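Long-range contact in centrosomal protein 43 (Homo sapiens, PDB 2D68), which is required for anchoring microtubules to centrosomes and for ciliation, and forms a homodimer through its N-terminal domain: residues R19-L24 and L51-L57. Residues are numbered along the deposited sequence; the frame is centred on the assembly and turned at random.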
ATOM      1  N   ARG B  19       4.915   0.083  10.309  1.00 11.44           N
ATOM      2  CA  ARG B  19       4.706   1.496  10.120  1.00 12.36           C
ATOM      3  C   ARG B  19       5.148   1.915   8.709  1.00 11.74           C
ATOM      4  O   ARG B  19       4.497   2.757   8.071  1.00 12.16           O
ATOM      5  CB  ARG B  19       5.415   2.303  11.213  1.00 13.58           C
ATOM      6  CG  ARG B  19       4.838   3.681  11.347  1.00 16.59           C
ATOM      7  CD  ARG B  19       5.392   4.438  12.537  1.00 18.84           C
ATOM      8  NE  ARG B  19       5.023   5.834  12.377  1.00 19.88           N
ATOM      9  CZ  ARG B  19       3.895   6.366  12.829  1.00 19.76           C
ATOM     10  NH1 ARG B  19       3.021   5.619  13.507  1.00 22.63           N
ATOM     11  NH2 ARG B  19       3.652   7.653  12.616  1.00 20.15           N
ATOM     12  N   LEU B  20       6.236   1.322   8.211  1.00 10.98           N
ATOM     13  CA  LEU B  20       6.683   1.600   6.842  1.00 11.04           C
ATOM     14  C   LEU B  20       5.644   1.135   5.806  1.00 10.60           C
ATOM     15  O   LEU B  20       5.306   1.879   4.885  1.00 10.42           O
ATOM     16  CB  LEU B  20       8.044   0.942   6.592  1.00 12.02           C
ATOM     17  CG  LEU B  20       8.660   1.110   5.223  1.00 14.90           C
ATOM     18  CD1 LEU B  20       8.707   2.582   4.793  1.00 18.00           C
ATOM     19  CD2 LEU B  20      10.061   0.495   5.246  1.00 16.54           C
ATOM     20  N   VAL B  21       5.136  -0.084   5.966  1.00  8.88           N
ATOM     21  CA  VAL B  21       4.058  -0.579   5.083  1.00  8.42           C
ATOM     22  C   VAL B  21       2.868   0.389   5.059  1.00  7.88           C
ATOM     23  O   VAL B  21       2.405   0.829   3.977  1.00  8.54           O
ATOM     24  CB  VAL B  21       3.577  -1.979   5.528  1.00  8.42           C
ATOM     25  CG1 VAL B  21       2.323  -2.380   4.769  1.00  9.51           C
ATOM     26  CG2 VAL B  21       4.674  -3.009   5.269  1.00  8.66           C
ATOM     27  N   ALA B  22       2.365   0.727   6.245  1.00  7.68           N
ATOM     28  CA  ALA B  22       1.182   1.595   6.314  1.00  7.45           C
ATOM     29  C   ALA B  22       1.448   2.984   5.731  1.00  7.53           C
ATOM     30  O   ALA B  22       0.613   3.526   5.008  1.00  7.70           O
ATOM     31  CB  ALA B  22       0.651   1.699   7.739  1.00  7.85           C
ATOM     32  N   SER B  23       2.628   3.529   6.012  1.00  7.50           N
ATOM     33  CA  SER B  23       3.029   4.812   5.425  1.00  7.19           C
ATOM     34  C   SER B  23       3.064   4.750   3.890  1.00  7.18           C
ATOM     35  O   SER B  23       2.634   5.692   3.217  1.00  7.92           O
ATOM     36  CB  SER B  23       4.401   5.234   5.973  1.00  8.21           C
ATOM     37  OG  SER B  23       4.367   5.414   7.375  1.00  9.50           O
ATOM     38  N   LEU B  24       3.543   3.634   3.338  1.00  7.52           N
ATOM     39  CA  LEU B  24       3.549   3.467   1.873  1.00  7.03           C
ATOM     40  C   LEU B  24       2.138   3.416   1.297  1.00  7.65           C
ATOM     41  O   LEU B  24       1.879   3.950   0.200  1.00  8.24           O
ATOM     42  CB  LEU B  24       4.328   2.214   1.466  1.00  8.26           C
ATOM     43  CG  LEU B  24       5.847   2.321   1.583  1.00  8.08           C
ATOM     44  CD1 LEU B  24       6.457   0.920   1.588  1.00  9.34           C
ATOM     45  CD2 LEU B  24       6.459   3.192   0.474  1.00  8.41           C
ATOM     46  N   LEU B  51       0.982   9.510   8.789  1.00 10.81           N
ATOM     47  CA  LEU B  51       2.157   8.647   8.842  1.00 10.63           C
ATOM     48  C   LEU B  51       3.364   9.364   8.221  1.00 10.63           C
ATOM     49  O   LEU B  51       3.281  10.552   7.879  1.00 10.71           O
ATOM     50  CB  LEU B  51       1.842   7.323   8.152  1.00 11.57           C
ATOM     51  CG  LEU B  51       0.766   6.503   8.893  1.00 13.14           C
ATOM     52  CD1 LEU B  51       0.115   5.448   7.984  1.00 13.96           C
ATOM     53  CD2 LEU B  51       1.355   5.871  10.151  1.00 16.66           C
ATOM     54  N   GLU B  52       4.489   8.658   8.094  1.00  9.94           N
ATOM     55  CA  GLU B  52       5.702   9.296   7.551  1.00 10.25           C
ATOM     56  C   GLU B  52       5.563   9.699   6.094  1.00  9.62           C
ATOM     57  O   GLU B  52       4.902   9.022   5.313  1.00 10.16           O
ATOM     58  CB  GLU B  52       6.933   8.411   7.760  1.00 10.26           C
ATOM     59  CG  GLU B  52       7.494   8.478   9.191  1.00 12.07           C
ATOM     60  CD  GLU B  52       6.524   7.926  10.211  1.00 12.95           C
ATOM     61  OE1 GLU B  52       6.168   6.736  10.100  1.00 14.83           O
ATOM     62  OE2 GLU B  52       6.100   8.685  11.112  1.00 14.14           O
ATOM     63  N   GLY B  53       6.183  10.816   5.734  1.00  9.48           N
ATOM     64  CA  GLY B  53       6.059  11.348   4.373  1.00  8.60           C
ATOM     65  C   GLY B  53       6.844  10.583   3.328  1.00  8.72           C
ATOM     66  O   GLY B  53       7.798   9.870   3.644  1.00  8.42           O
ATOM     67  N   ARG B  54       6.463  10.780   2.073  1.00  8.86           N
ATOM     68  CA  ARG B  54       7.139  10.144   0.945  1.00  8.88           C
ATOM     69  C   ARG B  54       8.678  10.172   1.003  1.00  9.16           C
ATOM     70  O   ARG B  54       9.317   9.137   0.812  1.00  9.71           O
ATOM     71  CB  ARG B  54       6.688  10.791  -0.358  1.00  8.80           C
ATOM     72  CG  ARG B  54       7.342  10.180  -1.589  1.00 10.06           C
ATOM     73  CD  ARG B  54       6.914  10.881  -2.835  1.00  9.89           C
ATOM     74  NE  ARG B  54       7.689  10.377  -3.964  1.00 10.75           N
ATOM     75  CZ  ARG B  54       7.189   9.687  -4.985  1.00 11.12           C
ATOM     76  NH1 ARG B  54       5.893   9.389  -5.033  1.00  9.86           N
ATOM     77  NH2 ARG B  54       8.012   9.291  -5.957  1.00 11.83           N
ATOM     78  N   GLU B  55       9.275  11.341   1.236  1.00  9.50           N
ATOM     79  CA  GLU B  55      10.745  11.420   1.156  1.00  9.13           C
ATOM     80  C   GLU B  55      11.445  10.783   2.365  1.00  9.52           C
ATOM     81  O   GLU B  55      12.542  10.232   2.248  1.00 11.01           O
ATOM     82  CB  GLU B  55      11.218  12.862   0.925  1.00  9.95           C
ATOM     83  CG  GLU B  55      10.458  13.612  -0.190  1.00 10.21           C
ATOM     84  CD  GLU B  55      10.345  12.830  -1.502  1.00 11.81           C
ATOM     85  OE1 GLU B  55      11.181  11.921  -1.759  1.00 12.97           O
ATOM     86  OE2 GLU B  55       9.427  13.152  -2.288  1.00 13.94           O
ATOM     87  N   ASN B  56      10.761  10.802   3.508  1.00  9.82           N
ATOM     88  CA  ASN B  56      11.178  10.052   4.691  1.00 10.08           C
ATOM     89  C   ASN B  56      11.215   8.557   4.334  1.00  9.98           C
ATOM     90  O   ASN B  56      12.195   7.851   4.592  1.00 10.56           O
ATOM     91  CB  ASN B  56      10.183  10.353   5.818  1.00 10.71           C
ATOM     92  CG  ASN B  56      10.444   9.571   7.088  1.00 12.40           C
ATOM     93  OD1 ASN B  56      10.673   8.369   7.068  1.00 19.62           O
ATOM     94  ND2 ASN B  56      10.334  10.254   8.211  1.00 16.71           N
ATOM     95  N   LEU B  57      10.135   8.076   3.719  1.00  9.13           N
ATOM     96  CA  LEU B  57      10.077   6.671   3.337  1.00  9.10           C
ATOM     97  C   LEU B  57      11.152   6.314   2.319  1.00  9.36           C
ATOM     98  O   LEU B  57      11.785   5.275   2.448  1.00 10.22           O
ATOM     99  CB  LEU B  57       8.698   6.352   2.755  1.00  9.87           C
ATOM    100  CG  LEU B  57       7.527   6.674   3.668  1.00  9.56           C
ATOM    101  CD1 LEU B  57       6.246   6.345   2.937  1.00 10.01           C
ATOM    102  CD2 LEU B  57       7.572   5.926   4.970  1.00 13.35           C
TER
HETATM  103  O   HOH W   1       2.410   8.308   4.542  1.00 13.90           O
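With CG anti to the backbone N (chi1 -160°) and the chain extended as far as NE, Arg19 reaches from its helix to Glu52, whose own chain bends at chi2 (65°), so that the two side chains cross at about a right angle while the guanidinium and carboxylate planes lie 38° apart. The grip is side-on: NE of Arg19 lies 2.7 Å from OE1 of Glu52, which is tilted from the guanidinium plane, whereas OE2, met by NH2 of Arg19 at 3.1 Å through its syn lone pair, lies in that plane. CD2 of Leu51 packs over one guanidinium face, 3.7 Å from CZ of Arg19. A leucine in place of Arg19 would probably leave the Glu52 carboxylate without its charged mate and free to turn.

Ser23 OG donates to Arg19 O, 2.7 Å away and above the carbonyl plane; Ser23 N reaches that oxygen from the opposite face. Glu52 N gives a weak bond to the same Ser23 OG, 3.3 Å long, and one water donates to both Ser23 O and Glu52 O, linking the helix backbone to the loop. Leu57 packs tightly beside Ser23, its CD2 3.4 Å from Ser23 CB, and the same methyl meets CD1 of Leu20 at 3.5 Å. Leu51 CD1 rests 3.8 Å from Ala22 CB.

The contact thus joins helix 16-31, in the LisH part of the dimerisation domain, to the turn leading through N-cap Gly53 into helix 54-61. Leu24 and Leu57 both continue onto Leu74 of helix 74-80, Ala22 touches Leu13 of helix 7-13, and Leu20 and Leu24 pack on Ile79 of the second subunit, so that this side of helix 16-31 takes part in the dimer interface.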